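Local atomic coordinates of VESB protease (PDB entry 4LK4), a protein that probably acts as a secreted, trypsin-like serine endopeptidase of the S1 family that hydrolyses peptide bonds in proteins and carries an Ig-like domain behind its protease domain. Residues Arg259-Val264 with Gln320-Tyr325; Phe292-Asp297 with Cys311-Ala316; Leu248-Val253 with Ala342-Gln347. The protein carries 1 engineered substitution. One frame throughout, in Å; residues are numbered along the deposited sequence.

Contact 1 (Arg259-Val264 with Gln320-Tyr325); sequences RPLGKV and QHYRQY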
loop_
_atom_site.group_PDB
_atom_site.type_symbol
_atom_site.label_atom_id
_atom_site.label_comp_id
_atom_site.label_asym_id
_atom_site.label_seq_id
_atom_site.Cartn_x
_atom_site.Cartn_y
_atom_site.Cartn_z
ATOM N N ARG A 259 16.391 -14.897 14.921
ATOM C CA ARG A 259 17.017 -16.141 14.468
ATOM C C ARG A 259 18.337 -16.372 15.201
ATOM O O ARG A 259 18.935 -15.399 15.683
ATOM C CB ARG A 259 17.257 -16.115 12.954
ATOM C CG ARG A 259 15.988 -16.173 12.121
ATOM C CD ARG A 259 15.484 -17.587 11.870
ATOM N NE ARG A 259 14.161 -17.557 11.236
ATOM C CZ ARG A 259 13.724 -18.391 10.282
ATOM N NH1 ARG A 259 14.484 -19.373 9.795
ATOM N NH2 ARG A 259 12.493 -18.232 9.799
ATOM N N PRO A 260 18.786 -17.653 15.300
ATOM C CA PRO A 260 20.147 -17.894 15.796
ATOM C C PRO A 260 21.181 -17.577 14.716
ATOM O O PRO A 260 20.833 -17.395 13.531
ATOM C CB PRO A 260 20.159 -19.402 16.086
ATOM C CG PRO A 260 19.226 -19.977 15.079
ATOM C CD PRO A 260 18.227 -18.883 14.691
ATOM N N LEU A 261 22.442 -17.511 15.126
ATOM C CA LEU A 261 23.537 -17.393 14.184
ATOM C C LEU A 261 23.492 -18.565 13.193
ATOM O O LEU A 261 23.021 -19.653 13.533
ATOM C CB LEU A 261 24.884 -17.345 14.931
ATOM C CG LEU A 261 25.406 -15.942 15.303
ATOM C CD1 LEU A 261 24.401 -15.146 16.128
ATOM C CD2 LEU A 261 26.744 -16.042 16.030
ATOM N N GLY A 262 23.955 -18.321 11.964
ATOM C CA GLY A 262 24.093 -19.367 10.942
ATOM C C GLY A 262 23.513 -18.994 9.595
ATOM O O GLY A 262 22.766 -18.026 9.486
ATOM N N LYS A 263 23.858 -19.767 8.570
ATOM C CA LYS A 263 23.308 -19.586 7.238
ATOM C C LYS A 263 21.797 -19.795 7.245
ATOM O O LYS A 263 21.312 -20.896 7.525
ATOM C CB LYS A 263 23.955 -20.534 6.215
ATOM C CG LYS A 263 24.857 -19.840 5.194
ATOM C CD LYS A 263 25.157 -20.735 3.991
ATOM C CE LYS A 263 25.619 -19.945 2.768
ATOM N NZ LYS A 263 27.041 -19.498 2.863
ATOM N N VAL A 264 21.067 -18.722 6.951
ATOM C CA VAL A 264 19.635 -18.804 6.726
ATOM C C VAL A 264 19.333 -18.586 5.257
ATOM O O VAL A 264 19.863 -17.685 4.639
ATOM C CB VAL A 264 18.836 -17.773 7.539
ATOM C CG1 VAL A 264 17.359 -18.124 7.472
ATOM C CG2 VAL A 264 19.304 -17.762 8.987
ATOM N N GLN A 320 26.821 -14.056 11.279
ATOM C CA GLN A 320 27.863 -14.454 12.213
ATOM C C GLN A 320 28.060 -13.429 13.332
ATOM O O GLN A 320 28.818 -13.689 14.259
ATOM C CB GLN A 320 29.166 -14.706 11.450
ATOM C CG GLN A 320 29.097 -15.898 10.496
ATOM C CD GLN A 320 29.083 -17.259 11.211
ATOM O OE1 GLN A 320 30.117 -17.722 11.720
ATOM N NE2 GLN A 320 27.916 -17.917 11.233
ATOM N N HIS A 321 27.372 -12.285 13.253
ATOM C CA HIS A 321 27.413 -11.262 14.299
ATOM C C HIS A 321 26.041 -11.038 14.900
ATOM O O HIS A 321 25.024 -11.517 14.388
ATOM C CB HIS A 321 27.882 -9.924 13.737
ATOM C CG HIS A 321 29.210 -9.982 13.066
ATOM N ND1 HIS A 321 29.351 -10.209 11.713
ATOM C CD2 HIS A 321 30.460 -9.841 13.560
ATOM C CE1 HIS A 321 30.634 -10.211 11.405
ATOM N NE2 HIS A 321 31.327 -9.989 12.507
ATOM N N TYR A 322 26.039 -10.253 15.972
ATOM C CA TYR A 322 24.835 -9.911 16.711
ATOM C C TYR A 322 24.314 -8.553 16.280
ATOM O O TYR A 322 24.790 -7.517 16.747
ATOM C CB TYR A 322 25.138 -9.904 18.215
ATOM C CG TYR A 322 25.412 -11.279 18.788
ATOM C CD1 TYR A 322 24.509 -12.319 18.584
ATOM C CD2 TYR A 322 26.549 -11.533 19.546
ATOM C CE1 TYR A 322 24.724 -13.571 19.104
ATOM C CE2 TYR A 322 26.780 -12.798 20.074
ATOM C CZ TYR A 322 25.858 -13.808 19.843
ATOM O OH TYR A 322 26.040 -15.068 20.336
ATOM N N ARG A 323 23.324 -8.561 15.394
ATOM C CA ARG A 323 22.790 -7.322 14.833
ATOM C C ARG A 323 21.547 -7.565 13.976
ATOM O O ARG A 323 21.093 -8.700 13.814
ATOM C CB ARG A 323 23.874 -6.599 14.011
ATOM C CG ARG A 323 24.517 -7.430 12.906
ATOM C CD ARG A 323 25.639 -6.646 12.233
ATOM N NE ARG A 323 25.735 -6.878 10.785
ATOM C CZ ARG A 323 24.845 -6.453 9.878
ATOM N NH1 ARG A 323 23.751 -5.795 10.248
ATOM N NH2 ARG A 323 25.033 -6.704 8.583
ATOM N N GLN A 324 20.989 -6.481 13.452
ATOM C CA GLN A 324 19.900 -6.566 12.503
ATOM C C GLN A 324 20.424 -6.679 11.090
ATOM O O GLN A 324 21.234 -5.873 10.659
ATOM C CB GLN A 324 19.064 -5.318 12.569
ATOM C CG GLN A 324 18.601 -4.972 13.965
ATOM C CD GLN A 324 17.383 -4.064 13.931
ATOM O OE1 GLN A 324 16.346 -4.406 13.336
ATOM N NE2 GLN A 324 17.508 -2.889 14.547
ATOM N N TYR A 325 19.939 -7.670 10.366
ATOM C CA TYR A 325 20.278 -7.821 8.968
ATOM C C TYR A 325 19.068 -7.409 8.156
ATOM O O TYR A 325 17.960 -7.866 8.408
ATOM C CB TYR A 325 20.656 -9.275 8.649
ATOM C CG TYR A 325 21.939 -9.733 9.291
ATOM C CD1 TYR A 325 21.986 -10.085 10.645
ATOM C CD2 TYR A 325 23.115 -9.835 8.547
ATOM C CE1 TYR A 325 23.170 -10.517 11.228
ATOM C CE2 TYR A 325 24.301 -10.273 9.128
ATOM C CZ TYR A 325 24.319 -10.606 10.463
ATOM O OH TYR A 325 25.489 -11.024 11.032
#
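L261 meets the phenol ring of Y322 at an oblique angle, its CD1 methyl 3.4 Å from Y322 CE1, and the two side chains cross at roughly a right angle. The second flat group is the ring of Y325. On one face it carries the guanidinium of R323, whose CZ sits 3.9 Å above the ring plane and is shifted toward the rim, while the carbonyl O of H321 lies at the edge, in plane. That guanidinium also forms a long, weak ion pair with D291. Back at the leucine, the other methyl reaches the backbone of the facing turn, with L261 CD2 3.6 Å from Q320 O. The Q320 chain bends at chi2 (-72°), which folds the amide back to pack against the backbone of G262, with Q320 NE2 4.0 Å from G262 N, an approach without a bond. G262 itself has a phi of 132°, a region favourable mainly to glycine. No hydrogen bond joins the two segments. The turn 320-325 is held from within: H321 N donates to Y325 OH at 3.2 Å, nearly straight at 158°, and Q320 N adds a weak bond to the same oxygen. T350 OG1 ties H321 O and R323 N from outside. A tyrosine at the start of a strand, its hydroxyl bound to the backbone N four residues earlier, is a tyrosine corner, a feature of Greek-key beta structures, and here it shapes a surface loop of the Ig-like domain.

Contact 2 (Phe292-Asp297 with Cys311-Ala316); sequences FSVLSD and CSVEVA
F292 lays the far end of its ring against V315, with F292 CZ 3.8 Å from V315 CG1. The ring reaches there because its CG stands anti to the backbone N (chi1 178°), swinging it along the strand toward the neighbour. Further along the same face V294 and V313 touch loosely through their CG1 methyls, and F285, from a loop, covers both. On the reverse face, L295 brings its CG to 3.8 Å from A316 CB, with both leucine methyls close by.

Between these two layers runs the antiparallel backbone pairing. S293 and A316 form a hydrogen-bonded pair with two bonds, S293 N to A316 O and A316 N to S293 O. The register then slips by one residue: L295 and S296 both face E314 and make a classic beta bulge. E314 O accepts from S296 N at 3.2 Å, in the carbonyl plane on a lone pair, and takes a second, weak bond from L295 N. The pairing resumes with E314 N to S296 O, only 2.7 Å long and nearly straight at 174°.

At the polar margin D297 lies alongside V313, its OD1 3.4 Å from V313 CG2. Y280 OH bonds to OD2, and the carboxylate caps a backbone N of helix 298-302, which the C311-C299 disulfide fastens to strand 310-319. E314 extends past S296 CB toward S265, a weak partner. The cap and the tyrosine bond satisfy the D297 carboxylate and probably keep it ionised, although its flank packs on V313.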
loop_
_atom_site.group_PDB
_atom_site.type_symbol
_atom_site.label_atom_id
_atom_site.label_comp_id
_atom_site.label_asym_id
_atom_site.label_seq_id
_atom_site.Cartn_x
_atom_site.Cartn_y
_atom_site.Cartn_z
ATOM N N PHE A 292 25.728 -11.750 2.300
ATOM C CA PHE A 292 24.632 -12.118 1.426
ATOM C C PHE A 292 25.167 -12.975 0.300
ATOM O O PHE A 292 26.282 -12.794 -0.130
ATOM C CB PHE A 292 23.965 -10.859 0.893
ATOM C CG PHE A 292 22.850 -11.123 -0.056
ATOM C CD1 PHE A 292 23.102 -11.289 -1.409
ATOM C CD2 PHE A 292 21.541 -11.191 0.397
ATOM C CE1 PHE A 292 22.071 -11.534 -2.295
ATOM C CE2 PHE A 292 20.501 -11.427 -0.484
ATOM C CZ PHE A 292 20.770 -11.601 -1.832
ATOM N N SER A 293 24.370 -13.933 -0.143
ATOM C CA SER A 293 24.766 -14.827 -1.214
ATOM C C SER A 293 23.517 -15.365 -1.912
ATOM O O SER A 293 22.439 -15.397 -1.325
ATOM C CB SER A 293 25.662 -15.962 -0.675
ATOM O OG SER A 293 25.148 -16.578 0.512
ATOM N N VAL A 294 23.664 -15.747 -3.177
ATOM C CA VAL A 294 22.583 -16.334 -3.960
ATOM C C VAL A 294 22.839 -17.821 -4.118
ATOM O O VAL A 294 23.706 -18.212 -4.867
ATOM C CB VAL A 294 22.516 -15.715 -5.371
ATOM C CG1 VAL A 294 21.407 -16.365 -6.201
ATOM C CG2 VAL A 294 22.317 -14.218 -5.270
ATOM N N LEU A 295 22.084 -18.662 -3.435
ATOM C CA LEU A 295 22.300 -20.100 -3.561
ATOM C C LEU A 295 21.820 -20.641 -4.895
ATOM O O LEU A 295 22.364 -21.595 -5.407
ATOM C CB LEU A 295 21.585 -20.841 -2.439
ATOM C CG LEU A 295 21.963 -20.380 -1.033
ATOM C CD1 LEU A 295 21.401 -21.349 -0.007
ATOM C CD2 LEU A 295 23.473 -20.240 -0.884
ATOM N N SER A 296 20.793 -20.023 -5.449
ATOM C CA SER A 296 20.132 -20.528 -6.639
ATOM C C SER A 296 19.391 -19.355 -7.265
ATOM O O SER A 296 18.699 -18.642 -6.565
ATOM C CB SER A 296 19.128 -21.615 -6.246
ATOM O OG SER A 296 18.795 -22.421 -7.363
ATOM N N ASP A 297 19.574 -19.146 -8.568
ATOM C CA ASP A 297 18.870 -18.109 -9.314
ATOM C C ASP A 297 18.144 -18.765 -10.473
ATOM O O ASP A 297 18.678 -18.868 -11.568
ATOM C CB ASP A 297 19.849 -17.047 -9.822
ATOM C CG ASP A 297 19.159 -15.899 -10.581
ATOM O OD1 ASP A 297 17.954 -15.953 -10.892
ATOM O OD2 ASP A 297 19.851 -14.920 -10.877
ATOM N N CYS A 311 9.673 -17.636 -11.922
ATOM C CA CYS A 311 11.019 -18.075 -11.641
ATOM C C CYS A 311 11.300 -17.686 -10.222
ATOM O O CYS A 311 10.705 -16.751 -9.699
ATOM C CB CYS A 311 12.053 -17.449 -12.586
ATOM S SG CYS A 311 12.117 -15.643 -12.593
ATOM N N SER A 312 12.201 -18.420 -9.598
ATOM C CA SER A 312 12.482 -18.238 -8.202
ATOM C C SER A 312 13.956 -18.050 -8.009
ATOM O O SER A 312 14.773 -18.495 -8.819
ATOM C CB SER A 312 11.997 -19.444 -7.402
ATOM O OG SER A 312 10.613 -19.665 -7.629
ATOM N N VAL A 313 14.280 -17.393 -6.914
ATOM C CA VAL A 313 15.633 -17.138 -6.524
ATOM C C VAL A 313 15.728 -17.546 -5.074
ATOM O O VAL A 313 14.799 -17.306 -4.300
ATOM C CB VAL A 313 15.906 -15.639 -6.659
ATOM C CG1 VAL A 313 17.140 -15.242 -5.876
ATOM C CG2 VAL A 313 16.060 -15.268 -8.125
ATOM N N GLU A 314 16.840 -18.157 -4.698
ATOM C CA GLU A 314 17.017 -18.642 -3.324
ATOM C C GLU A 314 18.254 -17.980 -2.727
ATOM O O GLU A 314 19.369 -18.189 -3.197
ATOM C CB GLU A 314 17.111 -20.158 -3.310
ATOM C CG GLU A 314 16.765 -20.821 -1.982
ATOM C CD GLU A 314 17.256 -22.281 -1.886
ATOM O OE1 GLU A 314 17.983 -22.798 -2.796
ATOM O OE2 GLU A 314 16.921 -22.922 -0.872
ATOM N N VAL A 315 18.044 -17.137 -1.721
ATOM C CA VAL A 315 19.119 -16.325 -1.181
ATOM C C VAL A 315 19.435 -16.721 0.224
ATOM O O VAL A 315 18.624 -17.333 0.894
ATOM C CB VAL A 315 18.794 -14.820 -1.207
ATOM C CG1 VAL A 315 18.378 -14.417 -2.608
ATOM C CG2 VAL A 315 17.728 -14.446 -0.194
ATOM N N ALA A 316 20.625 -16.346 0.659
ATOM C CA ALA A 316 21.080 -16.686 1.983
ATOM C C ALA A 316 21.822 -15.552 2.669
ATOM O O ALA A 316 22.343 -14.645 2.029
ATOM C CB ALA A 316 21.949 -17.937 1.935
#

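Contact 3 (Leu248-Val253 with Ala342-Gln347); sequences LSYDQV and ATSRIQ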
loop_
_atom_site.group_PDB
_atom_site.type_symbol
_atom_site.label_atom_id
_atom_site.label_comp_id
_atom_site.label_asym_id
_atom_site.label_seq_id
_atom_site.Cartn_x
_atom_site.Cartn_y
_atom_site.Cartn_z
ATOM N N LEU A 248 3.786 -7.523 -12.380
ATOM C CA LEU A 248 4.888 -8.380 -11.983
ATOM C C LEU A 248 4.606 -8.711 -10.527
ATOM O O LEU A 248 4.754 -7.862 -9.653
ATOM C CB LEU A 248 6.225 -7.642 -12.128
ATOM C CG LEU A 248 7.482 -8.353 -11.618
ATOM C CD1 LEU A 248 7.569 -9.740 -12.238
ATOM C CD2 LEU A 248 8.756 -7.553 -11.894
ATOM N N SER A 249 4.170 -9.938 -10.284
ATOM C CA SER A 249 3.830 -10.383 -8.944
ATOM C C SER A 249 4.975 -11.142 -8.286
ATOM O O SER A 249 5.491 -12.135 -8.822
ATOM C CB SER A 249 2.609 -11.283 -8.977
ATOM O OG SER A 249 2.328 -11.767 -7.684
ATOM N N TYR A 250 5.334 -10.715 -7.089
ATOM C CA TYR A 250 6.408 -11.354 -6.375
ATOM C C TYR A 250 6.374 -11.215 -4.845
ATOM O O TYR A 250 5.693 -10.352 -4.284
ATOM C CB TYR A 250 7.708 -10.789 -6.902
ATOM C CG TYR A 250 7.906 -9.323 -6.637
ATOM C CD1 TYR A 250 7.289 -8.355 -7.437
ATOM C CD2 TYR A 250 8.712 -8.895 -5.597
ATOM C CE1 TYR A 250 7.475 -6.994 -7.201
ATOM C CE2 TYR A 250 8.900 -7.540 -5.342
ATOM C CZ TYR A 250 8.284 -6.586 -6.151
ATOM O OH TYR A 250 8.516 -5.238 -5.921
ATOM N N ASP A 251 7.151 -12.077 -4.194
ATOM C CA ASP A 251 7.409 -11.994 -2.756
ATOM C C ASP A 251 8.323 -10.801 -2.489
ATOM O O ASP A 251 9.497 -10.772 -2.936
ATOM C CB ASP A 251 8.083 -13.284 -2.246
ATOM C CG ASP A 251 7.293 -14.540 -2.592
ATOM O OD1 ASP A 251 6.124 -14.612 -2.180
ATOM O OD2 ASP A 251 7.826 -15.455 -3.259
ATOM N N GLN A 252 7.805 -9.825 -1.759
ATOM C CA GLN A 252 8.559 -8.615 -1.492
ATOM C C GLN A 252 9.498 -8.779 -0.302
ATOM O O GLN A 252 10.690 -8.574 -0.429
ATOM C CB GLN A 252 7.620 -7.459 -1.219
ATOM C CG GLN A 252 8.284 -6.094 -1.342
ATOM C CD GLN A 252 7.443 -4.986 -0.706
ATOM O OE1 GLN A 252 6.628 -5.231 0.174
ATOM N NE2 GLN A 252 7.673 -3.761 -1.141
ATOM N N VAL A 253 8.958 -9.154 0.850
ATOM C CA VAL A 253 9.714 -9.094 2.094
ATOM C C VAL A 253 9.615 -10.443 2.736
ATOM O O VAL A 253 8.533 -10.915 3.028
ATOM C CB VAL A 253 9.149 -8.047 3.097
ATOM C CG1 VAL A 253 9.922 -8.071 4.405
ATOM C CG2 VAL A 253 9.223 -6.655 2.526
ATOM N N ALA A 342 11.515 -5.563 -9.665
ATOM C CA ALA A 342 11.006 -6.053 -8.422
ATOM C C ALA A 342 12.117 -5.902 -7.403
ATOM O O ALA A 342 13.251 -6.372 -7.619
ATOM C CB ALA A 342 10.621 -7.507 -8.545
ATOM N N THR A 343 11.775 -5.270 -6.281
ATOM C CA THR A 343 12.697 -5.076 -5.168
ATOM C C THR A 343 12.196 -5.896 -3.982
ATOM O O THR A 343 11.111 -5.660 -3.473
ATOM C CB THR A 343 12.792 -3.579 -4.827
ATOM O OG1 THR A 343 13.110 -2.863 -6.012
ATOM C CG2 THR A 343 13.847 -3.285 -3.833
ATOM N N SER A 344 12.994 -6.879 -3.570
ATOM C CA SER A 344 12.671 -7.749 -2.436
ATOM C C SER A 344 13.613 -7.502 -1.276
ATOM O O SER A 344 14.598 -6.801 -1.427
ATOM C CB SER A 344 12.778 -9.199 -2.848
ATOM O OG SER A 344 11.865 -9.492 -3.882
ATOM N N ARG A 345 13.295 -8.083 -0.122
ATOM C CA ARG A 345 14.024 -7.834 1.110
ATOM C C ARG A 345 14.065 -9.090 1.948
ATOM O O ARG A 345 13.084 -9.781 2.084
ATOM C CB ARG A 345 13.356 -6.748 1.924
ATOM C CG ARG A 345 13.823 -6.685 3.376
ATOM C CD ARG A 345 13.259 -5.483 4.121
ATOM N NE ARG A 345 13.836 -4.260 3.589
ATOM C CZ ARG A 345 13.370 -3.033 3.808
ATOM N NH1 ARG A 345 12.288 -2.828 4.584
ATOM N NH2 ARG A 345 13.974 -1.990 3.233
ATOM N N ILE A 346 15.233 -9.390 2.479
ATOM C CA ILE A 346 15.390 -10.434 3.449
ATOM C C ILE A 346 15.875 -9.766 4.716
ATOM O O ILE A 346 16.762 -8.924 4.701
ATOM C CB ILE A 346 16.364 -11.520 2.975
ATOM C CG1 ILE A 346 16.383 -12.670 3.952
ATOM C CG2 ILE A 346 17.783 -10.987 2.796
ATOM C CD1 ILE A 346 16.974 -13.910 3.350
ATOM N N GLN A 347 15.278 -10.148 5.815
ATOM C CA GLN A 347 15.511 -9.476 7.050
ATOM C C GLN A 347 15.447 -10.483 8.174
ATOM O O GLN A 347 14.647 -11.422 8.118
ATOM C CB GLN A 347 14.422 -8.433 7.260
ATOM C CG GLN A 347 14.546 -7.669 8.563
ATOM C CD GLN A 347 13.639 -6.442 8.611
ATOM O OE1 GLN A 347 13.052 -6.028 7.607
ATOM N NE2 GLN A 347 13.525 -5.859 9.793
HETATM O O HOH W 1 9.475 -3.496 -3.615
#
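A342 drops its methyl onto the ring of Y250, a CH-pi contact with CB 3.4 Å from the ring centroid and only 8° off the normal. The ring reaches this place because its CG sits between the backbone N and the carbonyl carbon (chi1 64°), which turns it across to the other strand, while L248 CD2 presses on the same methyl. Y250 OH then accepts from T343 N at 3.3 Å, and T343 O lies at the ring edge, in plane. One water gathers three groups: it donates to T343 O (2.7 Å), accepts from Q252 NE2, and meets Y250 OH.

Further along, S344 OG donates to D251 O at 2.9 Å, in the carbonyl plane, and R345 N reaches Q252 O at 2.7 Å. V253 and R345 close the contact as a parallel bridge, side chains side by side.

Outer groups set these up. Y270 OH bonds S344 OG, D328 holds R345 in a salt bridge, and E330 and K243 take T343 OG1. From the barrel of the trypsin-like part, R91 O accepts from Q252 NE2, and Y90 bonds Y250 N and meets its ring. S249 and D251 pair with strand 262-272, but after the kink at Q252 the chain pairs in parallel with 338-349. Such a switch from one partner strand to the other resembles the A-to-A' strand break of Ig folds.

From the N terminus, the chain first supplies 248-253, whose partner 342-347 comes almost at the end, so contact 3 closes the outermost loop of the Ig-like domain. Inside it, 259-264 meets 320-325 and contact 1 closes a second loop. Within that, contact 2 closes the shortest, 292-297 with 311-316. The three are nested and none cross. Contact 3 ties the first strand to the last, beside the protease barrel; contact 1 brings together the loops leading into strands 262-272 and 324-335 at one end of the domain; contact 2 fastens an edge strand. Contacts 2 and 3 meet in the interior, V315 CG2 3.7 Å from I346 CD1; contacts 1 and 2 touch along neighbouring strands, V264 O on A316 CB.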